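Local coordinates for protein transglutaminase elicitor (Phytophthora sojae, PDB 3TW5) that probably cross-links proteins by joining glutamine side chains to amines, and acts as an elicitor that plant innate immunity recognises as a pathogen-associated pattern, at residues S59-Y64 / K73-A78; Q243-L248 / S269-K274; T254-E259 / E320-S325. The protein carries 1 engineered substitution. All coordinates share one frame; numbering follows the deposited sequence.

Contact 1: S59-Y64 / K73-A78; sequences SAAEKY and KTFMDA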
loop_
_atom_site.group_PDB
_atom_site.type_symbol
_atom_site.label_atom_id
_atom_site.label_comp_id
_atom_site.label_asym_id
_atom_site.label_seq_id
_atom_site.Cartn_x
_atom_site.Cartn_y
_atom_site.Cartn_z
ATOM N N SER A 59 -16.548 18.730 -0.528
ATOM C CA SER A 59 -15.487 17.759 -0.791
ATOM C C SER A 59 -14.094 18.384 -0.769
ATOM O O SER A 59 -13.946 19.607 -0.876
ATOM C CB SER A 59 -15.722 17.079 -2.138
ATOM O OG SER A 59 -15.666 18.012 -3.205
ATOM N N ALA A 60 -13.077 17.533 -0.631
ATOM C CA ALA A 60 -11.680 17.969 -0.656
ATOM C C ALA A 60 -11.316 18.661 -1.971
ATOM O O ALA A 60 -10.505 19.589 -1.987
ATOM C CB ALA A 60 -10.755 16.794 -0.397
ATOM N N ALA A 61 -11.923 18.208 -3.066
ATOM C CA ALA A 61 -11.748 18.839 -4.368
ATOM C C ALA A 61 -12.308 20.260 -4.381
ATOM O O ALA A 61 -11.601 21.204 -4.744
ATOM C CB ALA A 61 -12.396 18.002 -5.450
ATOM N N GLU A 62 -13.572 20.401 -3.971
ATOM C CA GLU A 62 -14.248 21.698 -3.908
ATOM C C GLU A 62 -13.511 22.687 -3.011
ATOM O O GLU A 62 -13.410 23.869 -3.334
ATOM C CB GLU A 62 -15.693 21.527 -3.430
ATOM C CG GLU A 62 -16.471 22.837 -3.280
ATOM C CD GLU A 62 -17.974 22.637 -3.177
ATOM O OE1 GLU A 62 -18.462 21.523 -3.474
ATOM O OE2 GLU A 62 -18.668 23.605 -2.802
ATOM N N LYS A 63 -13.001 22.190 -1.888
ATOM C CA LYS A 63 -12.239 23.010 -0.951
ATOM C C LYS A 63 -10.929 23.502 -1.563
ATOM O O LYS A 63 -10.515 24.637 -1.317
ATOM C CB LYS A 63 -11.974 22.246 0.346
ATOM C CG LYS A 63 -13.190 22.101 1.242
ATOM C CD LYS A 63 -12.807 21.497 2.577
ATOM C CE LYS A 63 -14.003 21.384 3.495
ATOM N NZ LYS A 63 -13.618 20.774 4.790
ATOM N N TYR A 64 -10.290 22.646 -2.361
ATOM C CA TYR A 64 -9.056 23.009 -3.057
ATOM C C TYR A 64 -9.312 24.082 -4.113
ATOM O O TYR A 64 -8.546 25.043 -4.224
ATOM C CB TYR A 64 -8.385 21.782 -3.690
ATOM C CG TYR A 64 -7.080 22.101 -4.393
ATOM C CD1 TYR A 64 -5.884 22.190 -3.679
ATOM C CD2 TYR A 64 -7.045 22.331 -5.769
ATOM C CE1 TYR A 64 -4.684 22.494 -4.320
ATOM C CE2 TYR A 64 -5.850 22.639 -6.419
ATOM C CZ TYR A 64 -4.675 22.715 -5.690
ATOM O OH TYR A 64 -3.493 23.015 -6.329
ATOM N N LYS A 73 -16.917 23.685 -10.526
ATOM C CA LYS A 73 -17.513 22.798 -11.528
ATOM C C LYS A 73 -16.479 22.147 -12.454
ATOM O O LYS A 73 -16.547 20.944 -12.695
ATOM C CB LYS A 73 -18.584 23.531 -12.347
ATOM N N THR A 74 -15.523 22.930 -12.955
ATOM C CA THR A 74 -14.537 22.411 -13.915
ATOM C C THR A 74 -13.406 21.617 -13.265
ATOM O O THR A 74 -12.908 20.659 -13.860
ATOM C CB THR A 74 -13.931 23.513 -14.835
ATOM O OG1 THR A 74 -13.374 24.565 -14.039
ATOM C CG2 THR A 74 -14.982 24.083 -15.793
ATOM N N PHE A 75 -13.002 22.012 -12.057
ATOM C CA PHE A 75 -11.962 21.279 -11.329
ATOM C C PHE A 75 -12.449 19.906 -10.874
ATOM O O PHE A 75 -11.720 18.922 -10.985
ATOM C CB PHE A 75 -11.424 22.076 -10.137
ATOM C CG PHE A 75 -10.378 21.338 -9.340
ATOM C CD1 PHE A 75 -9.083 21.188 -9.830
ATOM C CD2 PHE A 75 -10.688 20.784 -8.102
ATOM C CE1 PHE A 75 -8.116 20.500 -9.097
ATOM C CE2 PHE A 75 -9.725 20.094 -7.364
ATOM C CZ PHE A 75 -8.440 19.952 -7.863
ATOM N N MET A 76 -13.676 19.848 -10.360
ATOM C CA MET A 76 -14.276 18.581 -9.949
ATOM C C MET A 76 -14.536 17.685 -11.160
ATOM O O MET A 76 -14.420 16.462 -11.069
ATOM C CB MET A 76 -15.570 18.810 -9.164
ATOM C CG MET A 76 -15.398 19.556 -7.834
ATOM S SD MET A 76 -16.729 19.275 -6.633
ATOM C CE MET A 76 -18.198 19.631 -7.607
ATOM N N ASP A 77 -14.877 18.301 -12.291
ATOM C CA ASP A 77 -15.067 17.566 -13.541
ATOM C C ASP A 77 -13.752 16.979 -14.040
ATOM O O ASP A 77 -13.735 15.891 -14.620
ATOM C CB ASP A 77 -15.690 18.458 -14.617
ATOM C CG ASP A 77 -17.178 18.692 -14.402
ATOM O OD1 ASP A 77 -17.747 19.542 -15.117
ATOM O OD2 ASP A 77 -17.782 18.038 -13.522
ATOM N N ALA A 78 -12.661 17.707 -13.811
ATOM C CA ALA A 78 -11.325 17.241 -14.163
ATOM C C ALA A 78 -10.954 16.029 -13.324
ATOM O O ALA A 78 -10.448 15.036 -13.847
ATOM C CB ALA A 78 -10.312 18.345 -13.974
#

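Contact 2: Q243-L248 / S269-K274; sequences QTEMTL and SLVYVK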
loop_
_atom_site.group_PDB
_atom_site.type_symbol
_atom_site.label_atom_id
_atom_site.label_comp_id
_atom_site.label_asym_id
_atom_site.label_seq_id
_atom_site.Cartn_x
_atom_site.Cartn_y
_atom_site.Cartn_z
ATOM N N GLN A 243 11.040 -19.772 14.793
ATOM C CA GLN A 243 12.077 -20.388 13.972
ATOM C C GLN A 243 12.351 -21.775 14.529
ATOM O O GLN A 243 12.689 -21.924 15.707
ATOM C CB GLN A 243 13.360 -19.562 13.984
ATOM C CG GLN A 243 13.275 -18.249 13.231
ATOM C CD GLN A 243 14.565 -17.456 13.301
ATOM O OE1 GLN A 243 15.637 -17.957 12.958
ATOM N NE2 GLN A 243 14.468 -16.209 13.744
ATOM N N THR A 244 12.188 -22.789 13.686
ATOM C CA THR A 244 12.393 -24.173 14.092
ATOM C C THR A 244 13.262 -24.878 13.062
ATOM O O THR A 244 12.831 -25.109 11.933
ATOM C CB THR A 244 11.049 -24.918 14.266
ATOM O OG1 THR A 244 10.231 -24.221 15.214
ATOM C CG2 THR A 244 11.274 -26.341 14.754
ATOM N N GLU A 245 14.491 -25.203 13.454
ATOM C CA GLU A 245 15.409 -25.923 12.575
ATOM C C GLU A 245 14.872 -27.317 12.272
ATOM O O GLU A 245 14.262 -27.959 13.134
ATOM C CB GLU A 245 16.806 -26.016 13.192
ATOM C CG GLU A 245 17.505 -24.671 13.371
ATOM C CD GLU A 245 18.947 -24.804 13.852
ATOM O OE1 GLU A 245 19.796 -24.002 13.402
ATOM O OE2 GLU A 245 19.234 -25.708 14.675
ATOM N N MET A 246 15.091 -27.759 11.037
ATOM C CA MET A 246 14.649 -29.065 10.561
ATOM C C MET A 246 15.682 -29.642 9.610
ATOM O O MET A 246 16.293 -28.911 8.831
ATOM C CB MET A 246 13.318 -28.941 9.823
ATOM C CG MET A 246 12.091 -29.053 10.701
ATOM S SD MET A 246 10.591 -28.635 9.794
ATOM C CE MET A 246 9.422 -29.770 10.527
ATOM N N THR A 247 15.879 -30.955 9.671
ATOM C CA THR A 247 16.720 -31.626 8.685
ATOM C C THR A 247 15.938 -31.717 7.381
ATOM O O THR A 247 14.707 -31.620 7.381
ATOM C CB THR A 247 17.170 -33.034 9.141
ATOM O OG1 THR A 247 16.024 -33.850 9.405
ATOM C CG2 THR A 247 18.027 -32.947 10.394
ATOM N N LEU A 248 16.654 -31.885 6.273
ATOM C CA LEU A 248 16.026 -32.038 4.967
ATOM C C LEU A 248 14.953 -33.119 5.017
ATOM O O LEU A 248 13.839 -32.919 4.529
ATOM C CB LEU A 248 17.074 -32.366 3.899
ATOM C CG LEU A 248 18.161 -31.315 3.657
ATOM C CD1 LEU A 248 19.326 -31.917 2.895
ATOM C CD2 LEU A 248 17.603 -30.095 2.929
ATOM N N SER A 269 20.130 -27.676 5.021
ATOM C CA SER A 269 19.176 -27.838 6.120
ATOM C C SER A 269 17.990 -26.893 5.946
ATOM O O SER A 269 18.008 -26.009 5.083
ATOM C CB SER A 269 19.853 -27.615 7.477
ATOM O OG SER A 269 20.350 -26.296 7.595
ATOM N N LEU A 270 16.962 -27.079 6.768
ATOM C CA LEU A 270 15.741 -26.288 6.654
ATOM C C LEU A 270 15.395 -25.590 7.966
ATOM O O LEU A 270 15.791 -26.040 9.043
ATOM C CB LEU A 270 14.572 -27.173 6.207
ATOM C CG LEU A 270 14.725 -28.028 4.945
ATOM C CD1 LEU A 270 13.615 -29.052 4.885
ATOM C CD2 LEU A 270 14.742 -27.179 3.678
ATOM N N VAL A 271 14.673 -24.476 7.865
ATOM C CA VAL A 271 14.135 -23.793 9.037
ATOM C C VAL A 271 12.682 -23.433 8.771
ATOM O O VAL A 271 12.384 -22.700 7.830
ATOM C CB VAL A 271 14.938 -22.513 9.408
ATOM C CG1 VAL A 271 14.263 -21.764 10.550
ATOM C CG2 VAL A 271 16.367 -22.853 9.794
ATOM N N TYR A 272 11.781 -23.967 9.591
ATOM C CA TYR A 272 10.374 -23.600 9.523
ATOM C C TYR A 272 10.196 -22.249 10.186
ATOM O O TYR A 272 10.573 -22.062 11.343
ATOM C CB TYR A 272 9.496 -24.647 10.214
ATOM C CG TYR A 272 8.056 -24.210 10.418
ATOM C CD1 TYR A 272 7.114 -24.345 9.400
ATOM C CD2 TYR A 272 7.639 -23.659 11.628
ATOM C CE1 TYR A 272 5.799 -23.947 9.581
ATOM C CE2 TYR A 272 6.326 -23.256 11.818
ATOM C CZ TYR A 272 5.412 -23.402 10.791
ATOM O OH TYR A 272 4.107 -23.004 10.975
ATOM N N VAL A 273 9.628 -21.305 9.446
ATOM C CA VAL A 273 9.417 -19.962 9.963
ATOM C C VAL A 273 7.941 -19.601 9.923
ATOM O O VAL A 273 7.256 -19.840 8.929
ATOM C CB VAL A 273 10.254 -18.900 9.197
ATOM C CG1 VAL A 273 10.027 -17.500 9.770
ATOM C CG2 VAL A 273 11.735 -19.247 9.235
ATOM N N LYS A 274 7.461 -19.056 11.034
ATOM C CA LYS A 274 6.159 -18.424 11.096
ATOM C C LYS A 274 6.389 -16.967 11.465
ATOM O O LYS A 274 6.972 -16.666 12.513
ATOM C CB LYS A 274 5.274 -19.111 12.135
ATOM C CG LYS A 274 3.983 -18.366 12.468
ATOM C CD LYS A 274 3.208 -19.094 13.555
ATOM C CE LYS A 274 2.100 -18.232 14.119
ATOM N NZ LYS A 274 1.271 -18.979 15.093
#

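Contact 3: T254-E259 / E320-S325; sequences TFYGLE and EWVYGS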
loop_
_atom_site.group_PDB
_atom_site.type_symbol
_atom_site.label_atom_id
_atom_site.label_comp_id
_atom_site.label_asym_id
_atom_site.label_seq_id
_atom_site.Cartn_x
_atom_site.Cartn_y
_atom_site.Cartn_z
ATOM N N THR A 254 7.304 -33.968 6.832
ATOM C CA THR A 254 6.289 -33.182 7.532
ATOM C C THR A 254 5.375 -32.419 6.571
ATOM O O THR A 254 4.158 -32.384 6.769
ATOM C CB THR A 254 6.930 -32.198 8.542
ATOM O OG1 THR A 254 7.840 -32.910 9.389
ATOM C CG2 THR A 254 5.869 -31.520 9.403
ATOM N N PHE A 255 5.958 -31.835 5.525
ATOM C CA PHE A 255 5.218 -30.920 4.649
ATOM C C PHE A 255 4.863 -31.469 3.270
ATOM O O PHE A 255 4.014 -30.898 2.580
ATOM C CB PHE A 255 5.952 -29.580 4.534
ATOM C CG PHE A 255 6.037 -28.829 5.832
ATOM C CD1 PHE A 255 4.959 -28.073 6.285
ATOM C CD2 PHE A 255 7.188 -28.888 6.611
ATOM C CE1 PHE A 255 5.026 -27.383 7.491
ATOM C CE2 PHE A 255 7.265 -28.199 7.818
ATOM C CZ PHE A 255 6.183 -27.446 8.257
ATOM N N TYR A 256 5.497 -32.570 2.870
ATOM C CA TYR A 256 5.288 -33.116 1.527
ATOM C C TYR A 256 5.035 -34.624 1.498
ATOM O O TYR A 256 4.565 -35.161 0.489
ATOM C CB TYR A 256 6.447 -32.718 0.597
ATOM C CG TYR A 256 6.672 -31.221 0.563
ATOM C CD1 TYR A 256 5.815 -30.386 -0.156
ATOM C CD2 TYR A 256 7.717 -30.635 1.279
ATOM C CE1 TYR A 256 5.998 -29.013 -0.173
ATOM C CE2 TYR A 256 7.910 -29.256 1.267
ATOM C CZ TYR A 256 7.047 -28.454 0.537
ATOM O OH TYR A 256 7.225 -27.092 0.514
ATOM N N GLY A 257 5.329 -35.296 2.607
ATOM C CA GLY A 257 5.164 -36.743 2.699
ATOM C C GLY A 257 6.224 -37.497 1.917
ATOM O O GLY A 257 5.961 -38.576 1.380
ATOM N N LEU A 258 7.424 -36.928 1.861
ATOM C CA LEU A 258 8.517 -37.496 1.081
ATOM C C LEU A 258 9.718 -37.830 1.958
ATOM O O LEU A 258 9.939 -37.196 2.993
ATOM C CB LEU A 258 8.936 -36.527 -0.029
ATOM C CG LEU A 258 7.888 -36.093 -1.058
ATOM C CD1 LEU A 258 8.370 -34.861 -1.796
ATOM C CD2 LEU A 258 7.570 -37.213 -2.038
ATOM N N GLU A 259 10.496 -38.824 1.536
ATOM C CA GLU A 259 11.684 -39.237 2.280
ATOM C C GLU A 259 12.878 -38.322 2.027
ATOM O O GLU A 259 13.775 -38.224 2.865
ATOM C CB GLU A 259 12.032 -40.696 1.985
ATOM C CG GLU A 259 11.105 -41.682 2.689
ATOM C CD GLU A 259 11.205 -43.105 2.154
ATOM O OE1 GLU A 259 11.901 -43.328 1.131
ATOM O OE2 GLU A 259 10.573 -44.004 2.762
ATOM N N GLU A 320 10.255 -22.304 0.501
ATOM C CA GLU A 320 8.994 -22.858 0.006
ATOM C C GLU A 320 7.848 -22.436 0.920
ATOM O O GLU A 320 7.983 -22.489 2.140
ATOM C CB GLU A 320 9.055 -24.389 -0.053
ATOM C CG GLU A 320 9.862 -24.974 -1.214
ATOM C CD GLU A 320 9.201 -24.782 -2.575
ATOM O OE1 GLU A 320 7.966 -24.592 -2.631
ATOM O OE2 GLU A 320 9.922 -24.833 -3.592
ATOM N N TRP A 321 6.729 -22.020 0.332
ATOM C CA TRP A 321 5.533 -21.678 1.104
ATOM C C TRP A 321 4.826 -22.941 1.601
ATOM O O TRP A 321 4.746 -23.938 0.881
ATOM C CB TRP A 321 4.556 -20.856 0.261
ATOM C CG TRP A 321 5.064 -19.522 -0.210
ATOM C CD1 TRP A 321 5.441 -19.195 -1.479
ATOM C CD2 TRP A 321 5.225 -18.334 0.574
ATOM N NE1 TRP A 321 5.831 -17.881 -1.535
ATOM C CE2 TRP A 321 5.711 -17.328 -0.288
ATOM C CE3 TRP A 321 5.012 -18.022 1.923
ATOM C CZ2 TRP A 321 5.989 -16.032 0.153
ATOM C CZ3 TRP A 321 5.289 -16.730 2.362
ATOM C CH2 TRP A 321 5.772 -15.753 1.478
ATOM N N VAL A 322 4.316 -22.894 2.830
ATOM C CA VAL A 322 3.572 -24.017 3.420
ATOM C C VAL A 322 2.291 -23.540 4.116
ATOM O O VAL A 322 2.024 -22.340 4.174
ATOM C CB VAL A 322 4.437 -24.844 4.422
ATOM C CG1 VAL A 322 5.653 -25.459 3.732
ATOM C CG2 VAL A 322 4.861 -23.999 5.620
ATOM N N TYR A 323 1.511 -24.492 4.635
ATOM C CA TYR A 323 0.307 -24.215 5.439
ATOM C C TYR A 323 -0.676 -23.212 4.823
ATOM O O TYR A 323 -1.222 -22.351 5.527
ATOM C CB TYR A 323 0.674 -23.763 6.866
ATOM C CG TYR A 323 1.038 -24.869 7.835
ATOM C CD1 TYR A 323 0.474 -26.142 7.728
ATOM C CD2 TYR A 323 1.923 -24.627 8.889
ATOM C CE1 TYR A 323 0.806 -27.156 8.628
ATOM C CE2 TYR A 323 2.260 -25.632 9.797
ATOM C CZ TYR A 323 1.697 -26.894 9.661
ATOM O OH TYR A 323 2.020 -27.894 10.553
ATOM N N GLY A 324 -0.902 -23.317 3.519
ATOM C CA GLY A 324 -1.892 -22.469 2.862
ATOM C C GLY A 324 -1.457 -21.033 2.622
ATOM O O GLY A 324 -2.240 -20.228 2.115
ATOM N N SER A 325 -0.220 -20.707 3.000
ATOM C CA SER A 325 0.432 -19.478 2.539
ATOM C C SER A 325 0.955 -19.704 1.119
ATOM O O SER A 325 1.627 -18.848 0.543
ATOM C CB SER A 325 1.566 -19.058 3.479
ATOM O OG SER A 325 1.067 -18.348 4.600
#

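Contact 1: S59-Y64 / K73-A78
Phe75 reaches from helix 72-82 to helix 60-67 with its ring set against Ala61 and Tyr64. Both aromatic side chains turn CG anti to the backbone N (chi1 178° for Phe75, -178° for Tyr64), which swings both rings to the side where the helices meet. The side chains cross at about a right angle and the rings meet obliquely, Tyr64 CD2 lying 3.5 Å from Phe75 CZ. The neighbouring CE2 of Phe75 lies 3.4 Å from Ala61 O and 3.9 Å from Ala61 CB. The axes of the short helical segments approach to 9.2 Å, their N-to-C directions 137° apart. Met76 holds CG beside its own backbone N and bends at chi3; its CG rests 4.1 Å from Ala61 CB while SD lies near Ser59 OG and Glu62 CB. Ser59 is the N-cap of its helix: OG accepts from Glu62 N at 3.3 Å, in a long but nearly straight bond. No hydrogen bond joins the segments, so this is apolar helix-helix packing. Tyr64 OH bonds instead to Ser351 N, Leu350 touches both aromatic side chains, and helix 154-167 packs on Ala60 and Tyr64.

Contact 2: Q243-L248 / S269-K274
Met246 sets CG beside its backbone N (chi1 -88°) and Tyr272 turns its ring anti to the backbone N (chi1 169°), which lays the two side chains alongside each other, pointing the same way, with Met246 SD 4.2 Å from Tyr272 CB. Beside that face, Leu248, in the first turn of helix 248-256, crosses Leu270 at about a right angle; its CD2 meets Leu270 CG, and Leu270 CD1 reaches 3.8 Å from Leu248 CA. Thr244 shares the face of Met246 and Tyr272, its OG1 near the plane of the Tyr272 ring at the edge and hydrogen-bonded to Glu242. The other face carries Gln243, Glu245, Val271 and Val273: Val271 spreads its methyls, CG1 meeting Gln243 CB and CG2 the aliphatic CG of Glu245. Beneath these groups runs a regular antiparallel ladder. Thr244 with Tyr272 and Met246 with Leu270 are the hydrogen-bonded pairs, and Gln243 with Val273 and Glu245 with Val271 the non-hydrogen-bonded ones. Thr244 N gives to Tyr272 O at 2.9 Å and Met246 N to Leu270 O at 2.7 Å. Strand 299-310 bonds to Ser269, Val271 and Val273, placing strand 269-280 inside the sheet. The chemistry therefore divides by direction: four backbone bonds set the register, while the side chains meet mainly through carbon and sulfur, and Gln243 and Glu245 lay their aliphatic parts on Val271.

Contact 3: T254-E259 / E320-S325
Phe255 sets its ring obliquely against the methyls of Val322, CD1 3.7 Å from CG1 and CE1 3.9 Å from CG2, and turns an edge onto the face of Tyr323. The motif is a T-shaped aromatic pair between the last part of helix 248-256 and a type I' beta turn, Val322 to Ser325, that follows strand 316-321. The ring centroids are 5.5 Å apart and the planes stand at 71°, with Phe255 CE1 above the Tyr323 ring and displaced toward its rim. Phe255 CG sits beside its backbone N (chi1 -64°), which brings the ring up to the turn. Tyr323 and Gly324 both have positive phi, as this turn type requires, and Ser325 N closes it on Val322 O at 3.0 Å. Gly257, the first residue to leave helical geometry, also has positive phi. Tyr256 crosses Glu320 at about a right angle, ring and carboxylate planes 87° apart. No hydrogen bond joins the segments; the Glu320 carboxylate is held instead by Glu1, OE2 accepting from its N. Leu307 of strand 299-310 lies against both Phe255 and Tyr256, and Tyr272 touches Val322 and Tyr323, tying this surface contact to the sheet. Tyr256 OH comes to rest against the aliphatic part of Glu320, 3.3 Å from CB.

Contacts 2 and 3 are close neighbours, centres 12 Å apart, while contact 1 lies on the opposite side of the chain's centre, its own centre about 55 and 53 Å from theirs. Contact 1 is buried and joins two helices mainly through apolar side chains, with no hydrogen bond between them. Contact 2 is partly buried and is the only one with hydrogen bonds between its segments, as befits paired strands of the large antiparallel sheet. Contact 3, at the surface, sets a helix end on a turn that follows a strand of that sheet, again without such bonds. Strand 232-246 runs into helix 248-256, so contacts 2 and 3 interlock: Tyr272 and Met246 both pack on Phe255.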